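Local coordinates for penicillin-binding protein activator LpoA (Escherichia coli, PDB 6DR3), which regulates peptidoglycan synthesis as an outer-membrane lipoprotein that is essential for the function of penicillin-binding protein 1A and stimulates its transpeptidase activity in vitro, seen here as its amino-terminal domain, at residues Q105-W110 / P134-K139; Q143-T148 / A209-T214; Q150-M155 / G174-Q179. All blocks are in the same frame, centred on the assembly; numbering follows the deposited sequence.

Interaction 1 (Q105-W110 / P134-K139); sequences QQARYW and PLLGAK
L135 reaches from the short 3-10 turn that follows helix 123-132 onto the flank of helix 103-117, and nearly everything in this contact is arranged around it. The CB of L135 faces the methyl of A107, with L135 CB and A107 CB 4.1 Å apart, at the point where the two backbones come closest. CG lies anti to the carbonyl carbon of L135 (chi1 -44°), which carries the branch point onward toward the helix; from there the two methyls part. CD1 makes the closest contacts. It sits 3.5 Å from Q106 CB and equally close to the backbone N of A107, and it also comes to the indole edge of W110, near the ring plane, with L135 CD1 to W110 CD1 at 3.9 Å. CD2 lies beside the far part of Q106, where L135 CD2 is 4.0 Å from Q106 OE1.

The Q106 chain is extended beyond CG and runs across the leucine at about a right angle. Its amide nitrogen is engaged by the carbonyl of L101, so the polar end is tied back to its own side while the aliphatic part borders L135. L136 adds a lighter touch, its CD2 lying 4.4 Å from the CB of A107. Behind the contact, Y109 CE2 stands over the centre of one face of the W110 indole, and the W110 side chain also packs on A128, A131 and Q132 of helix 123-132.

Between the two segments this is a modest, partly exposed hydrophobic contact, mostly apolar and made by van der Waals touch without a polar bond across it. Q132 of helix 123-132 adds a polar tie nearby, its amide binding the carbonyl of A107.

Interaction 2 (Q143-T148 / A209-T214); sequences QNIDAT and AKMLPT
D146 holds the start of helix 214-217 through its carboxylate, while one helical position earlier I145 packs against the bend that leads there. The dense part is I145. Its CD1 lies 3.7 Å from M211 CB, and its CG2, anti to the backbone N, meets the ring of P213, with I145 CG2 to P213 CG at 4.0 Å. Both of these I145 methyls also lie near the carbonyl O of M211. I145 crosses M211 and P213 at about right angles, and W175 of helix 170-185 also touches I145 and P213.

The carboxylate side is more open and polar, with T214 at its margin. The firm bond is from T214 N to D146 OD1, 2.8 Å long with an N-H...O angle of 160°, coming from above the carboxylate plane. In the conformer of T214 described here, one of two, T214 OG1 also donates to D146 OD2 at 2.9 Å on the syn side, closer to that plane. Q142, one turn earlier, gives its amide to OD1 as well and to the carbonyl of L212.

P213 holds the N-cap position but has no side-chain acceptor to offer there. D146, borrowed from helix 138-153, supplies the acceptor for the first helical N-H instead, and its negative charge at a helix N terminus is probably a favourable electrostatic match.

Interaction 3 (Q150-M155 / G174-Q179); sequences QALSSM and GWLDLQ
L152 and Q179 form the centre of this buried contact, meeting where the C-terminal part of helix 138-153 lies against the middle of helix 170-185. The leucine divides its two methyls between neighbouring residues of the facing helix. CD1 approaches the six-membered part of the W175 indole obliquely, with L152 CD1 to W175 CE3 at 3.5 Å, and CD2 meets the CD2 methyl of L176, with L152 CD2 to L176 CD2 at 3.9 Å.

Beside this apolar pair lies one firm polar bond. Q179 NE2 donates to the carbonyl O of L152 at 2.7 Å, with an N-H...O angle of 160°, and that oxygen lies almost exactly in the plane of the glutamine amide. CG of Q179 is anti to its backbone N (chi1 -172°) and the chain stays extended beyond it, so the amide is carried straight out from its own helix to the L152 carbonyl. L152 O also accepts M155 N, which arrives from the opposite face of the carbonyl; two donors therefore share this buried oxygen. A second, weak bond runs from Q179 NE2 to M155 SD at 3.7 Å.

Further out, L126 of helix 123-132 touches both L152 and M155, I130 touches W175, and L163 and I165 pack on L176. On the near side of the turn, S154 folds back on Q150 O through both its N and its OG.

The C-terminal part of helix 138-153 thus packs on helix 170-185 through a seam of leucine, tryptophan and methionine with one firm glutamine bond, consistent with the TPR-like, all-helical build of this amino-terminal domain.

How the interactions relate
Going from the N terminus, helix 103-117 is met first, and interaction 1 closes a short loop over helix 123-132, using the turn that leads into helix 138-153. Interactions 2 and 3 use that helix itself. Interaction 1 is complete before the others open, though L136 already touches N144 of interaction 2. Interaction 3 closes the next loop, joining the C-terminal part of helix 138-153 to helix 170-185, and it is nested inside the far longer loop that interaction 2 closes with 209-214. W175 bridges these two, packing on I145, T148 and P213. Interactions 1 and 3, with centres about 21 Å apart, do not touch.

Interaction 1 (Q105-W110 / P134-K139)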
loop_
_atom_site.group_PDB
_atom_site.type_symbol
_atom_site.label_atom_id
_atom_site.label_comp_id
_atom_site.label_asym_id
_atom_site.label_seq_id
_atom_site.Cartn_x
_atom_site.Cartn_y
_atom_site.Cartn_z
ATOM N N GLN A 105 10.109 -0.566 -0.434
ATOM C CA GLN A 105 9.842 -1.258 0.824
ATOM C C GLN A 105 8.796 -0.517 1.648
ATOM O O GLN A 105 7.920 -1.144 2.256
ATOM C CB GLN A 105 11.138 -1.417 1.618
ATOM C CG GLN A 105 12.078 -2.474 1.067
ATOM C CD GLN A 105 13.331 -2.636 1.905
ATOM O OE1 GLN A 105 13.855 -1.667 2.453
ATOM N NE2 GLN A 105 13.815 -3.866 2.015
ATOM N N GLN A 106 8.868 0.815 1.679
ATOM C CA GLN A 106 7.854 1.590 2.389
ATOM C C GLN A 106 6.473 1.364 1.789
ATOM O O GLN A 106 5.486 1.219 2.521
ATOM C CB GLN A 106 8.211 3.076 2.360
ATOM C CG GLN A 106 9.444 3.429 3.171
ATOM C CD GLN A 106 9.805 4.897 3.078
ATOM O OE1 GLN A 106 8.980 5.730 2.705
ATOM N NE2 GLN A 106 11.048 5.221 3.415
ATOM N N ALA A 107 6.380 1.332 0.458
ATOM C CA ALA A 107 5.094 1.066 -0.179
ATOM C C ALA A 107 4.553 -0.296 0.235
ATOM O O ALA A 107 3.348 -0.448 0.473
ATOM C CB ALA A 107 5.232 1.150 -1.699
ATOM N N ARG A 108 5.431 -1.300 0.330
ATOM C CA ARG A 108 5.002 -2.623 0.774
ATOM C C ARG A 108 4.714 -2.643 2.268
ATOM O O ARG A 108 3.815 -3.366 2.715
ATOM C CB ARG A 108 6.067 -3.661 0.426
ATOM C CG ARG A 108 6.175 -3.964 -1.059
ATOM C CD ARG A 108 7.500 -4.630 -1.381
ATOM N NE ARG A 108 7.706 -5.851 -0.605
ATOM C CZ ARG A 108 8.893 -6.419 -0.399
ATOM N NH1 ARG A 108 9.993 -5.875 -0.904
ATOM N NH2 ARG A 108 8.981 -7.531 0.320
ATOM N N TYR A 109 5.470 -1.875 3.055
ATOM C CA TYR A 109 5.165 -1.742 4.476
ATOM C C TYR A 109 3.742 -1.238 4.679
ATOM O O TYR A 109 2.970 -1.810 5.458
ATOM C CB TYR A 109 6.174 -0.800 5.139
ATOM C CG TYR A 109 5.747 -0.309 6.504
ATOM C CD1 TYR A 109 6.052 -1.030 7.650
ATOM C CD2 TYR A 109 5.039 0.879 6.645
ATOM C CE1 TYR A 109 5.663 -0.584 8.899
ATOM C CE2 TYR A 109 4.644 1.332 7.888
ATOM C CZ TYR A 109 4.956 0.595 9.012
ATOM O OH TYR A 109 4.570 1.048 10.254
ATOM N N TRP A 110 3.372 -0.165 3.979
ATOM C CA TRP A 110 2.024 0.373 4.123
ATOM C C TRP A 110 0.978 -0.558 3.526
ATOM O O TRP A 110 -0.141 -0.640 4.046
ATOM C CB TRP A 110 1.940 1.756 3.482
ATOM C CG TRP A 110 2.745 2.780 4.217
ATOM C CD1 TRP A 110 3.883 3.393 3.787
ATOM C CD2 TRP A 110 2.480 3.298 5.525
ATOM N NE1 TRP A 110 4.340 4.268 4.743
ATOM C CE2 TRP A 110 3.495 4.229 5.820
ATOM C CE3 TRP A 110 1.479 3.070 6.475
ATOM C CZ2 TRP A 110 3.539 4.931 7.023
ATOM C CZ3 TRP A 110 1.525 3.768 7.669
ATOM C CH2 TRP A 110 2.547 4.686 7.932
ATOM N N PRO A 134 1.865 8.695 -1.902
ATOM C CA PRO A 134 2.993 9.379 -2.555
ATOM C C PRO A 134 4.060 8.428 -3.072
ATOM O O PRO A 134 4.863 8.824 -3.925
ATOM C CB PRO A 134 3.547 10.292 -1.450
ATOM C CG PRO A 134 2.465 10.381 -0.425
ATOM C CD PRO A 134 1.737 9.082 -0.487
ATOM N N LEU A 135 4.098 7.190 -2.581
ATOM C CA LEU A 135 5.110 6.225 -2.989
ATOM C C LEU A 135 4.729 5.448 -4.243
ATOM O O LEU A 135 5.581 4.747 -4.799
ATOM C CB LEU A 135 5.370 5.233 -1.848
ATOM C CG LEU A 135 5.497 5.830 -0.442
ATOM C CD1 LEU A 135 5.661 4.730 0.597
ATOM C CD2 LEU A 135 6.653 6.815 -0.365
ATOM N N LEU A 136 3.488 5.561 -4.707
ATOM C CA LEU A 136 2.978 4.734 -5.792
ATOM C C LEU A 136 3.106 5.455 -7.128
ATOM O O LEU A 136 2.952 6.678 -7.205
ATOM C CB LEU A 136 1.511 4.370 -5.549
ATOM C CG LEU A 136 1.200 3.632 -4.246
ATOM C CD1 LEU A 136 -0.308 3.524 -4.051
ATOM C CD2 LEU A 136 1.844 2.257 -4.246
ATOM N N GLY A 137 3.386 4.685 -8.178
ATOM C CA GLY A 137 3.381 5.235 -9.515
ATOM C C GLY A 137 1.989 5.635 -9.962
ATOM O O GLY A 137 0.975 5.214 -9.402
ATOM N N ALA A 138 1.949 6.466 -11.008
ATOM C CA ALA A 138 0.687 7.044 -11.462
ATOM C C ALA A 138 -0.366 5.974 -11.724
ATOM O O ALA A 138 -1.537 6.145 -11.365
ATOM C CB ALA A 138 0.921 7.878 -12.723
ATOM N N LYS A 139 0.027 4.863 -12.351
ATOM C CA LYS A 139 -0.931 3.815 -12.682
ATOM C C LYS A 139 -1.373 3.008 -11.467
ATOM O O LYS A 139 -2.355 2.265 -11.566
ATOM C CB LYS A 139 -0.337 2.883 -13.743
ATOM C CG LYS A 139 -0.171 3.548 -15.103
ATOM C CD LYS A 139 0.180 2.549 -16.195
ATOM C CE LYS A 139 0.218 3.223 -17.558
ATOM N NZ LYS A 139 0.523 2.271 -18.663
#

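Interaction 2 (Q143-T148 / A209-T214)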
loop_
_atom_site.group_PDB
_atom_site.type_symbol
_atom_site.label_atom_id
_atom_site.label_comp_id
_atom_site.label_asym_id
_atom_site.label_seq_id
_atom_site.Cartn_x
_atom_site.Cartn_y
_atom_site.Cartn_z
ATOM N N GLN A 143 -6.036 3.131 -7.876
ATOM C CA GLN A 143 -6.444 2.031 -7.010
ATOM C C GLN A 143 -6.410 2.445 -5.542
ATOM O O GLN A 143 -7.356 2.193 -4.785
ATOM C CB GLN A 143 -5.524 0.838 -7.283
ATOM C CG GLN A 143 -5.537 -0.252 -6.245
ATOM C CD GLN A 143 -4.449 -0.100 -5.199
ATOM O OE1 GLN A 143 -3.424 0.546 -5.428
ATOM N NE2 GLN A 143 -4.666 -0.705 -4.039
ATOM N N ASN A 144 -5.324 3.098 -5.124
ATOM C CA ASN A 144 -5.220 3.585 -3.753
ATOM C C ASN A 144 -6.259 4.666 -3.469
ATOM O O ASN A 144 -6.914 4.652 -2.419
ATOM C CB ASN A 144 -3.803 4.113 -3.510
ATOM C CG ASN A 144 -3.668 4.865 -2.199
ATOM O OD1 ASN A 144 -4.188 5.971 -2.047
ATOM N ND2 ASN A 144 -2.952 4.276 -1.250
ATOM N N ILE A 145 -6.422 5.611 -4.395
ATOM C CA ILE A 145 -7.389 6.690 -4.209
ATOM C C ILE A 145 -8.800 6.126 -4.074
ATOM O O ILE A 145 -9.576 6.553 -3.210
ATOM C CB ILE A 145 -7.278 7.696 -5.372
ATOM C CG1 ILE A 145 -5.967 8.478 -5.249
ATOM C CG2 ILE A 145 -8.476 8.650 -5.406
ATOM C CD1 ILE A 145 -5.601 9.268 -6.480
ATOM N N ASP A 146 -9.152 5.157 -4.922
ATOM C CA ASP A 146 -10.496 4.588 -4.878
ATOM C C ASP A 146 -10.743 3.819 -3.590
ATOM O O ASP A 146 -11.871 3.814 -3.084
ATOM C CB ASP A 146 -10.719 3.684 -6.087
ATOM C CG ASP A 146 -10.779 4.458 -7.385
ATOM O OD1 ASP A 146 -10.861 5.704 -7.333
ATOM O OD2 ASP A 146 -10.744 3.825 -8.461
ATOM N N ALA A 147 -9.714 3.159 -3.051
ATOM C CA ALA A 147 -9.859 2.502 -1.757
ATOM C C ALA A 147 -10.043 3.527 -0.646
ATOM O O ALA A 147 -10.844 3.318 0.273
ATOM C CB ALA A 147 -8.646 1.617 -1.477
ATOM N N THR A 148 -9.312 4.642 -0.713
ATOM C CA THR A 148 -9.512 5.715 0.254
ATOM C C THR A 148 -10.952 6.210 0.219
ATOM O O THR A 148 -11.557 6.460 1.268
ATOM C CB THR A 148 -8.546 6.870 -0.024
ATOM O OG1 THR A 148 -7.199 6.380 -0.059
ATOM C CG2 THR A 148 -8.660 7.941 1.055
ATOM N N ALA A 209 -7.869 15.360 -5.626
ATOM C CA ALA A 209 -8.205 16.550 -6.403
ATOM C C ALA A 209 -7.629 16.462 -7.809
ATOM O O ALA A 209 -8.276 16.872 -8.780
ATOM C CB ALA A 209 -7.692 17.803 -5.693
ATOM N N LYS A 210 -6.411 15.932 -7.932
ATOM C CA LYS A 210 -5.785 15.742 -9.233
ATOM C C LYS A 210 -6.253 14.468 -9.921
ATOM O O LYS A 210 -6.122 14.355 -11.143
ATOM C CB LYS A 210 -4.263 15.693 -9.075
ATOM C CG LYS A 210 -3.688 16.795 -8.197
ATOM C CD LYS A 210 -2.199 16.590 -7.970
ATOM C CE LYS A 210 -1.840 16.700 -6.497
ATOM N NZ LYS A 210 -0.439 16.275 -6.234
ATOM N N MET A 211 -6.796 13.516 -9.162
ATOM C CA MET A 211 -7.182 12.207 -9.690
ATOM C C MET A 211 -8.422 11.766 -8.907
ATOM O O MET A 211 -8.316 11.105 -7.873
ATOM C CB MET A 211 -6.034 11.215 -9.558
ATOM C CG MET A 211 -6.180 9.951 -10.379
ATOM S SD MET A 211 -4.757 8.844 -10.217
ATOM C CE MET A 211 -3.430 9.857 -10.869
ATOM N N LEU A 212 -9.590 12.149 -9.411
ATOM C CA LEU A 212 -10.819 11.971 -8.654
ATOM C C LEU A 212 -11.109 10.486 -8.448
ATOM O O LEU A 212 -10.829 9.670 -9.335
ATOM C CB LEU A 212 -11.995 12.630 -9.376
ATOM C CG LEU A 212 -12.128 14.146 -9.241
ATOM C CD1 LEU A 212 -13.167 14.665 -10.220
ATOM C CD2 LEU A 212 -12.500 14.527 -7.814
ATOM N N PRO A 213 -11.666 10.098 -7.304
ATOM C CA PRO A 213 -12.113 8.713 -7.142
ATOM C C PRO A 213 -13.035 8.309 -8.284
ATOM O O PRO A 213 -13.951 9.051 -8.652
ATOM C CB PRO A 213 -12.842 8.726 -5.796
ATOM C CG PRO A 213 -12.237 9.862 -5.050
ATOM C CD PRO A 213 -11.898 10.894 -6.084
ATOM N N THR A 214 -12.773 7.132 -8.847
ATOM C CA THR A 214 -13.595 6.622 -9.940
ATOM C C THR A 214 -15.073 6.635 -9.574
ATOM O O THR A 214 -15.932 6.902 -10.422
ATOM C CB THR A 214 -13.142 5.207 -10.304
ATOM O OG1 THR A 214 -11.784 5.245 -10.761
ATOM C CG2 THR A 214 -14.028 4.602 -11.392
#

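Interaction 3 (Q150-M155 / G174-Q179)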
loop_
_atom_site.group_PDB
_atom_site.type_symbol
_atom_site.label_atom_id
_atom_site.label_comp_id
_atom_site.label_asym_id
_atom_site.label_seq_id
_atom_site.Cartn_x
_atom_site.Cartn_y
_atom_site.Cartn_z
ATOM N N GLN A 150 -13.726 4.558 -0.849
ATOM C CA GLN A 150 -14.663 3.567 -0.329
ATOM C C GLN A 150 -14.677 3.581 1.192
ATOM O O GLN A 150 -15.744 3.486 1.811
ATOM C CB GLN A 150 -14.323 2.167 -0.843
ATOM C CG GLN A 150 -15.201 1.082 -0.204
ATOM C CD GLN A 150 -15.073 -0.276 -0.864
ATOM O OE1 GLN A 150 -14.735 -1.265 -0.212
ATOM N NE2 GLN A 150 -15.364 -0.337 -2.157
ATOM N N ALA A 151 -13.502 3.698 1.817
ATOM C CA ALA A 151 -13.446 3.758 3.273
ATOM C C ALA A 151 -14.188 4.979 3.799
ATOM O O ALA A 151 -14.902 4.897 4.805
ATOM C CB ALA A 151 -11.990 3.769 3.742
ATOM N N LEU A 152 -14.036 6.119 3.126
ATOM C CA LEU A 152 -14.726 7.333 3.551
ATOM C C LEU A 152 -16.235 7.202 3.377
ATOM O O LEU A 152 -17.004 7.501 4.298
ATOM C CB LEU A 152 -14.194 8.531 2.766
ATOM C CG LEU A 152 -12.738 8.887 3.071
ATOM C CD1 LEU A 152 -12.153 9.757 1.968
ATOM C CD2 LEU A 152 -12.639 9.590 4.419
ATOM N N SER A 153 -16.680 6.748 2.203
ATOM C CA SER A 153 -18.108 6.674 1.917
ATOM C C SER A 153 -18.796 5.519 2.631
ATOM O O SER A 153 -20.031 5.479 2.658
ATOM C CB SER A 153 -18.336 6.556 0.409
ATOM O OG SER A 153 -17.676 5.421 -0.123
ATOM N N SER A 154 -18.037 4.582 3.198
ATOM C CA SER A 154 -18.616 3.509 3.995
ATOM C C SER A 154 -18.936 3.940 5.418
ATOM O O SER A 154 -19.618 3.198 6.131
ATOM C CB SER A 154 -17.667 2.309 4.031
ATOM O OG SER A 154 -17.650 1.634 2.784
ATOM N N MET A 155 -18.464 5.107 5.846
ATOM C CA MET A 155 -18.766 5.597 7.179
ATOM C C MET A 155 -20.107 6.319 7.194
ATOM O O MET A 155 -20.625 6.755 6.162
ATOM C CB MET A 155 -17.679 6.554 7.667
ATOM C CG MET A 155 -16.300 5.944 7.794
ATOM S SD MET A 155 -15.147 7.132 8.505
ATOM C CE MET A 155 -13.619 6.200 8.468
ATOM N N GLY A 174 -8.348 17.162 4.060
ATOM C CA GLY A 174 -8.981 17.359 2.766
ATOM C C GLY A 174 -9.898 16.213 2.390
ATOM O O GLY A 174 -10.983 16.427 1.846
ATOM N N TRP A 175 -9.475 14.977 2.672
ATOM C CA TRP A 175 -10.323 13.824 2.391
ATOM C C TRP A 175 -11.606 13.876 3.208
ATOM O O TRP A 175 -12.693 13.600 2.690
ATOM C CB TRP A 175 -9.568 12.528 2.678
ATOM C CG TRP A 175 -8.680 12.070 1.561
ATOM C CD1 TRP A 175 -7.322 11.929 1.596
ATOM C CD2 TRP A 175 -9.087 11.690 0.242
ATOM N NE1 TRP A 175 -6.860 11.482 0.383
ATOM C CE2 TRP A 175 -7.924 11.327 -0.467
ATOM C CE3 TRP A 175 -10.322 11.618 -0.409
ATOM C CZ2 TRP A 175 -7.959 10.902 -1.793
ATOM C CZ3 TRP A 175 -10.355 11.195 -1.726
ATOM C CH2 TRP A 175 -9.182 10.843 -2.402
ATOM N N LEU A 176 -11.498 14.225 4.493
ATOM C CA LEU A 176 -12.685 14.317 5.333
ATOM C C LEU A 176 -13.595 15.454 4.892
ATOM O O LEU A 176 -14.814 15.374 5.077
ATOM C CB LEU A 176 -12.278 14.497 6.796
ATOM C CG LEU A 176 -11.511 13.322 7.412
ATOM C CD1 LEU A 176 -11.031 13.676 8.808
ATOM C CD2 LEU A 176 -12.367 12.063 7.446
ATOM N N ASP A 177 -13.033 16.513 4.307
ATOM C CA ASP A 177 -13.871 17.578 3.771
ATOM C C ASP A 177 -14.679 17.087 2.576
ATOM O O ASP A 177 -15.871 17.392 2.459
ATOM C CB ASP A 177 -13.012 18.779 3.380
ATOM C CG ASP A 177 -13.842 20.008 3.076
ATOM O OD1 ASP A 177 -14.200 20.733 4.026
ATOM O OD2 ASP A 177 -14.152 20.239 1.890
ATOM N N LEU A 178 -14.052 16.322 1.678
ATOM C CA LEU A 178 -14.788 15.773 0.545
ATOM C C LEU A 178 -15.851 14.790 1.012
ATOM O O LEU A 178 -16.945 14.724 0.438
ATOM C CB LEU A 178 -13.826 15.097 -0.432
ATOM C CG LEU A 178 -14.440 14.526 -1.714
ATOM C CD1 LEU A 178 -15.122 15.613 -2.533
ATOM C CD2 LEU A 178 -13.378 13.823 -2.546
ATOM N N GLN A 179 -15.541 14.008 2.048
ATOM C CA GLN A 179 -16.542 13.137 2.657
ATOM C C GLN A 179 -17.786 13.930 3.042
ATOM O O GLN A 179 -18.915 13.515 2.758
ATOM C CB GLN A 179 -15.940 12.444 3.881
ATOM C CG GLN A 179 -16.821 11.374 4.503
ATOM C CD GLN A 179 -16.239 10.834 5.798
ATOM O OE1 GLN A 179 -15.776 11.595 6.647
ATOM N NE2 GLN A 179 -16.250 9.516 5.948
#